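Local coordinates for protein allantoin racemase (Pseudomonas fluorescens, PDB 5LG5) that racemises allantoin, interconverting its D and L forms, and probably acts on other 5-monosubstituted hydantoins, at residues Met1-Ser13 / Val61-Gly75. Numbering follows the deposited sequence.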
loop_
_atom_site.group_PDB
_atom_site.type_symbol
_atom_site.label_atom_id
_atom_site.label_comp_id
_atom_site.label_asym_id
_atom_site.label_seq_id
_atom_site.Cartn_x
_atom_site.Cartn_y
_atom_site.Cartn_z
ATOM N N MET E 1 -9.875 -23.720 -32.196
ATOM C CA MET E 1 -10.238 -23.654 -30.790
ATOM C C MET E 1 -11.593 -22.985 -30.674
ATOM O O MET E 1 -11.998 -22.218 -31.556
ATOM C CB MET E 1 -9.169 -22.894 -29.977
ATOM C CG MET E 1 -9.212 -21.366 -30.103
ATOM S SD MET E 1 -7.991 -20.529 -29.064
ATOM C CE MET E 1 -6.450 -20.926 -29.906
ATOM N N ARG E 2 -12.303 -23.275 -29.591
ATOM C CA ARG E 2 -13.578 -22.621 -29.329
ATOM C C ARG E 2 -13.542 -21.836 -28.024
ATOM O O ARG E 2 -13.195 -22.374 -26.967
ATOM C CB ARG E 2 -14.735 -23.628 -29.305
ATOM C CG ARG E 2 -16.062 -22.977 -28.911
ATOM C CD ARG E 2 -17.217 -23.972 -28.897
ATOM N NE ARG E 2 -17.592 -24.368 -30.252
ATOM C CZ ARG E 2 -17.512 -25.609 -30.716
ATOM N NH1 ARG E 2 -17.073 -26.587 -29.929
ATOM N NH2 ARG E 2 -17.866 -25.867 -31.967
ATOM N N ILE E 3 -13.905 -20.560 -28.112
ATOM C CA ILE E 3 -13.945 -19.694 -26.945
ATOM C C ILE E 3 -15.363 -19.219 -26.718
ATOM O O ILE E 3 -15.979 -18.653 -27.628
ATOM C CB ILE E 3 -13.017 -18.460 -27.120
ATOM C CG1 ILE E 3 -11.591 -18.904 -27.480
ATOM C CG2 ILE E 3 -12.997 -17.601 -25.878
ATOM C CD1 ILE E 3 -10.635 -17.741 -27.688
ATOM N N LEU E 4 -15.899 -19.493 -25.528
ATOM C CA LEU E 4 -17.186 -18.939 -25.119
ATOM C C LEU E 4 -16.960 -17.513 -24.669
ATOM O O LEU E 4 -16.016 -17.231 -23.933
ATOM C CB LEU E 4 -17.848 -19.733 -23.984
ATOM C CG LEU E 4 -18.491 -21.113 -24.189
ATOM C CD1 LEU E 4 -18.027 -21.815 -25.446
ATOM C CD2 LEU E 4 -18.322 -22.000 -22.966
ATOM N N VAL E 5 -17.797 -16.616 -25.175
ATOM C CA VAL E 5 -17.794 -15.233 -24.774
ATOM C C VAL E 5 -19.149 -14.969 -24.144
ATOM O O VAL E 5 -20.158 -14.929 -24.838
ATOM C CB VAL E 5 -17.533 -14.339 -25.981
ATOM C CG1 VAL E 5 -17.441 -12.878 -25.562
ATOM C CG2 VAL E 5 -16.239 -14.784 -26.651
ATOM N N VAL E 6 -19.175 -14.832 -22.821
ATOM C CA VAL E 6 -20.435 -14.822 -22.094
ATOM C C VAL E 6 -20.805 -13.430 -21.622
ATOM O O VAL E 6 -20.061 -12.777 -20.890
ATOM C CB VAL E 6 -20.389 -15.785 -20.894
ATOM C CG1 VAL E 6 -21.775 -15.964 -20.313
ATOM C CG2 VAL E 6 -19.837 -17.127 -21.333
ATOM N N ASN E 7 -21.949 -12.959 -22.087
ATOM C CA ASN E 7 -22.493 -11.692 -21.642
ATOM C C ASN E 7 -22.828 -11.850 -20.163
ATOM O O ASN E 7 -23.200 -12.946 -19.724
ATOM C CB ASN E 7 -23.743 -11.393 -22.463
ATOM C CG ASN E 7 -24.273 -9.981 -22.269
ATOM O OD1 ASN E 7 -23.751 -9.191 -21.476
ATOM N ND2 ASN E 7 -25.348 -9.671 -22.987
ATOM N N VAL E 8 -22.690 -10.793 -19.373
ATOM C CA VAL E 8 -23.031 -10.914 -17.960
ATOM C C VAL E 8 -24.502 -10.594 -17.778
ATOM O O VAL E 8 -25.120 -10.988 -16.774
ATOM C CB VAL E 8 -22.188 -9.994 -17.056
ATOM C CG1 VAL E 8 -20.750 -10.530 -16.937
ATOM C CG2 VAL E 8 -22.192 -8.565 -17.601
ATOM N N ASN E 9 -25.067 -9.892 -18.756
ATOM C CA ASN E 9 -26.484 -9.557 -18.697
ATOM C C ASN E 9 -27.322 -10.406 -19.643
ATOM O O ASN E 9 -26.789 -11.225 -20.396
ATOM C CB ASN E 9 -26.732 -8.042 -18.905
ATOM C CG ASN E 9 -26.462 -7.572 -20.325
ATOM O OD1 ASN E 9 -27.064 -8.072 -21.284
ATOM N ND2 ASN E 9 -25.614 -6.543 -20.464
ATOM N N THR E 10 -28.635 -10.228 -19.595
ATOM C CA THR E 10 -29.538 -11.086 -20.363
ATOM C C THR E 10 -30.049 -10.476 -21.673
ATOM O O THR E 10 -30.975 -11.003 -22.298
ATOM C CB THR E 10 -30.732 -11.494 -19.510
ATOM O OG1 THR E 10 -31.330 -10.315 -18.947
ATOM C CG2 THR E 10 -30.258 -12.402 -18.394
ATOM N N THR E 11 -29.462 -9.356 -22.070
ATOM C CA THR E 11 -29.852 -8.707 -23.311
ATOM C C THR E 11 -29.098 -9.326 -24.478
ATOM O O THR E 11 -27.913 -9.037 -24.683
ATOM C CB THR E 11 -29.603 -7.204 -23.235
ATOM O OG1 THR E 11 -30.330 -6.684 -22.112
ATOM C CG2 THR E 11 -30.055 -6.507 -24.519
ATOM N N ALA E 12 -29.784 -10.181 -25.238
ATOM C CA ALA E 12 -29.134 -10.949 -26.304
ATOM C C ALA E 12 -28.507 -10.066 -27.381
ATOM O O ALA E 12 -27.500 -10.438 -27.977
ATOM C CB ALA E 12 -30.111 -11.941 -26.929
ATOM N N SER E 13 -29.075 -8.883 -27.612
ATOM C CA SER E 13 -28.515 -7.987 -28.625
ATOM C C SER E 13 -27.118 -7.541 -28.202
ATOM O O SER E 13 -26.237 -7.314 -29.029
ATOM C CB SER E 13 -29.423 -6.778 -28.878
ATOM O OG SER E 13 -29.457 -5.899 -27.768
ATOM N N VAL E 61 -22.468 -21.320 -18.457
ATOM C CA VAL E 61 -21.279 -21.992 -18.949
ATOM C C VAL E 61 -21.324 -23.489 -18.639
ATOM O O VAL E 61 -20.960 -24.321 -19.474
ATOM C CB VAL E 61 -20.004 -21.322 -18.383
ATOM C CG1 VAL E 61 -18.759 -22.160 -18.690
ATOM C CG2 VAL E 61 -19.892 -19.878 -18.925
ATOM N N MET E 62 -21.763 -23.819 -17.432
ATOM C CA MET E 62 -21.906 -25.221 -17.028
ATOM C C MET E 62 -22.975 -25.940 -17.854
ATOM O O MET E 62 -22.872 -27.135 -18.114
ATOM C CB MET E 62 -22.227 -25.330 -15.534
ATOM C CG MET E 62 -21.070 -24.928 -14.604
ATOM S SD MET E 62 -19.501 -25.747 -14.964
ATOM C CE MET E 62 -18.696 -24.467 -15.859
ATOM N N ALA E 63 -24.015 -25.213 -18.231
ATOM C CA ALA E 63 -25.056 -25.752 -19.111
ATOM C C ALA E 63 -24.608 -25.978 -20.555
ATOM O O ALA E 63 -25.286 -26.677 -21.304
ATOM C CB ALA E 63 -26.288 -24.856 -19.081
ATOM N N TYR E 64 -23.496 -25.365 -20.960
ATOM C CA TYR E 64 -22.990 -25.527 -22.328
ATOM C C TYR E 64 -22.425 -26.932 -22.533
ATOM O O TYR E 64 -21.455 -27.317 -21.865
ATOM C CB TYR E 64 -21.936 -24.476 -22.671
ATOM C CG TYR E 64 -21.563 -24.440 -24.133
ATOM C CD1 TYR E 64 -22.393 -23.819 -25.066
ATOM C CD2 TYR E 64 -20.405 -25.048 -24.591
ATOM C CE1 TYR E 64 -22.055 -23.778 -26.408
ATOM C CE2 TYR E 64 -20.059 -25.016 -25.935
ATOM C CZ TYR E 64 -20.894 -24.378 -26.834
ATOM O OH TYR E 64 -20.563 -24.339 -28.164
ATOM N N ASP E 65 -22.998 -27.665 -23.486
ATOM C CA ASP E 65 -22.679 -29.086 -23.699
ATOM C C ASP E 65 -21.650 -29.449 -24.776
ATOM O O ASP E 65 -21.245 -30.604 -24.884
ATOM C CB ASP E 65 -23.974 -29.891 -23.895
ATOM C CG ASP E 65 -24.747 -30.060 -22.602
ATOM O OD1 ASP E 65 -25.996 -30.149 -22.647
ATOM O OD2 ASP E 65 -24.098 -30.094 -21.533
ATOM N N GLN E 66 -21.255 -28.486 -25.594
ATOM C CA GLN E 66 -20.223 -28.739 -26.592
ATOM C C GLN E 66 -18.831 -28.352 -26.079
ATOM O O GLN E 66 -18.712 -27.572 -25.131
ATOM C CB GLN E 66 -20.585 -28.071 -27.930
ATOM C CG GLN E 66 -21.751 -28.789 -28.634
ATOM C CD GLN E 66 -22.991 -27.925 -28.836
ATOM O OE1 GLN E 66 -22.900 -26.773 -29.270
ATOM N NE2 GLN E 66 -24.160 -28.488 -28.534
ATOM N N PRO E 67 -17.777 -28.955 -26.664
ATOM C CA PRO E 67 -16.405 -28.660 -26.222
ATOM C C PRO E 67 -15.998 -27.193 -26.375
ATOM O O PRO E 67 -16.508 -26.511 -27.262
ATOM C CB PRO E 67 -15.537 -29.546 -27.132
ATOM C CG PRO E 67 -16.468 -30.622 -27.655
ATOM C CD PRO E 67 -17.823 -29.991 -27.717
ATOM N N PHE E 68 -15.124 -26.716 -25.485
ATOM C CA PHE E 68 -14.568 -25.362 -25.577
ATOM C C PHE E 68 -13.201 -25.292 -24.887
ATOM O O PHE E 68 -12.882 -26.128 -24.029
ATOM C CB PHE E 68 -15.538 -24.296 -25.032
ATOM C CG PHE E 68 -16.003 -24.533 -23.609
ATOM C CD1 PHE E 68 -15.362 -23.909 -22.537
ATOM C CD2 PHE E 68 -17.095 -25.352 -23.347
ATOM C CE1 PHE E 68 -15.796 -24.121 -21.215
ATOM C CE2 PHE E 68 -17.540 -25.570 -22.042
ATOM C CZ PHE E 68 -16.891 -24.945 -20.967
ATOM N N ASP E 69 -12.383 -24.324 -25.296
ATOM C CA ASP E 69 -10.984 -24.290 -24.891
ATOM C C ASP E 69 -10.656 -23.151 -23.949
ATOM O O ASP E 69 -9.593 -23.139 -23.352
ATOM C CB ASP E 69 -10.075 -24.213 -26.115
ATOM C CG ASP E 69 -10.344 -25.323 -27.094
ATOM O OD1 ASP E 69 -9.779 -26.420 -26.908
ATOM O OD2 ASP E 69 -11.159 -25.097 -28.026
ATOM N N ALA E 70 -11.570 -22.193 -23.852
ATOM C CA ALA E 70 -11.387 -21.030 -23.013
ATOM C C ALA E 70 -12.730 -20.360 -22.855
ATOM O O ALA E 70 -13.661 -20.622 -23.629
ATOM C CB ALA E 70 -10.372 -20.064 -23.639
ATOM N N VAL E 71 -12.839 -19.511 -21.840
ATOM C CA VAL E 71 -14.064 -18.772 -21.597
ATOM C C VAL E 71 -13.732 -17.326 -21.313
ATOM O O VAL E 71 -12.806 -17.022 -20.544
ATOM C CB VAL E 71 -14.877 -19.358 -20.409
ATOM C CG1 VAL E 71 -16.069 -18.450 -20.086
ATOM C CG2 VAL E 71 -15.349 -20.786 -20.717
ATOM N N ILE E 72 -14.467 -16.427 -21.958
ATOM C CA ILE E 72 -14.338 -14.999 -21.694
ATOM C C ILE E 72 -15.588 -14.505 -21.016
ATOM O O ILE E 72 -16.694 -14.722 -21.529
ATOM C CB ILE E 72 -14.138 -14.168 -22.968
ATOM C CG1 ILE E 72 -12.800 -14.483 -23.639
ATOM C CG2 ILE E 72 -14.207 -12.682 -22.630
ATOM C CD1 ILE E 72 -12.663 -13.826 -25.027
ATOM N N GLN E 73 -15.427 -13.860 -19.864
ATOM C CA GLN E 73 -16.556 -13.225 -19.213
ATOM C C GLN E 73 -16.618 -11.765 -19.645
ATOM O O GLN E 73 -15.734 -10.964 -19.320
ATOM C CB GLN E 73 -16.489 -13.365 -17.689
ATOM C CG GLN E 73 -17.617 -12.622 -16.993
ATOM C CD GLN E 73 -17.855 -13.089 -15.577
ATOM O OE1 GLN E 73 -17.835 -14.287 -15.293
ATOM N NE2 GLN E 73 -18.092 -12.147 -14.681
ATOM N N ALA E 74 -17.664 -11.440 -20.401
ATOM C CA ALA E 74 -17.750 -10.158 -21.085
ATOM C C ALA E 74 -18.623 -9.199 -20.312
ATOM O O ALA E 74 -19.724 -8.843 -20.746
ATOM C CB ALA E 74 -18.290 -10.338 -22.497
ATOM N N GLY E 75 -18.148 -8.811 -19.143
ATOM C CA GLY E 75 -18.799 -7.767 -18.381
ATOM C C GLY E 75 -17.705 -7.014 -17.670
ATOM O O GLY E 75 -16.694 -7.606 -17.275
HETATM O O HOH W 1 -22.255 -7.168 -21.144
#
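L4 sets one methyl on each of two aromatic faces. Its CD2 stands over the centre of the F68 ring, 3.4 Å from the centroid and 8° off the normal, while CD1 lies over a face of Y64, toward the rim; both are CH-pi contacts. With CG between backbone N and carbonyl carbon (chi1 56°), F68 turns its ring toward L4, with Q66 O at its edge, in plane. The R2 guanidinium is met at its edge by the P67 carbonyl: NH1 donates to P67 O at 2.7 Å, with the oxygen 6° out of the guanidinium plane. A bend at chi3 brings NH1 to this loop, and R2 CD passes 3.4 Å from Y64 OH. NH2 forms a salt bridge with E31, tying the loop before strand 70-74 to strand 31-35; a leucine here would probably leave P67 O without this donor and E31 without the charge R2 sets against it. The R2 backbone is gripped twice by D69: R2 N donates to the anti lone pair of OD2 (2.7 Å), and D69 N to R2 O. Regular parallel pairing follows: L4 and V6 each bond to strand 70-74 through both N and O, as in I72 N to L4 O (2.6 Å). I3, V5, A70 and I72 occupy one sheet face; L4, V6 and V71 the other, where V6 CG2 meets V61 CG2 at 3.7 Å. Helix 47-63 covers that second face, and helix 12-25 reaches V5 and A74 on the first. This is the central strand pair of a parallel, helix-flanked alpha/beta sheet of the Asp/Glu/hydantoin racemase family.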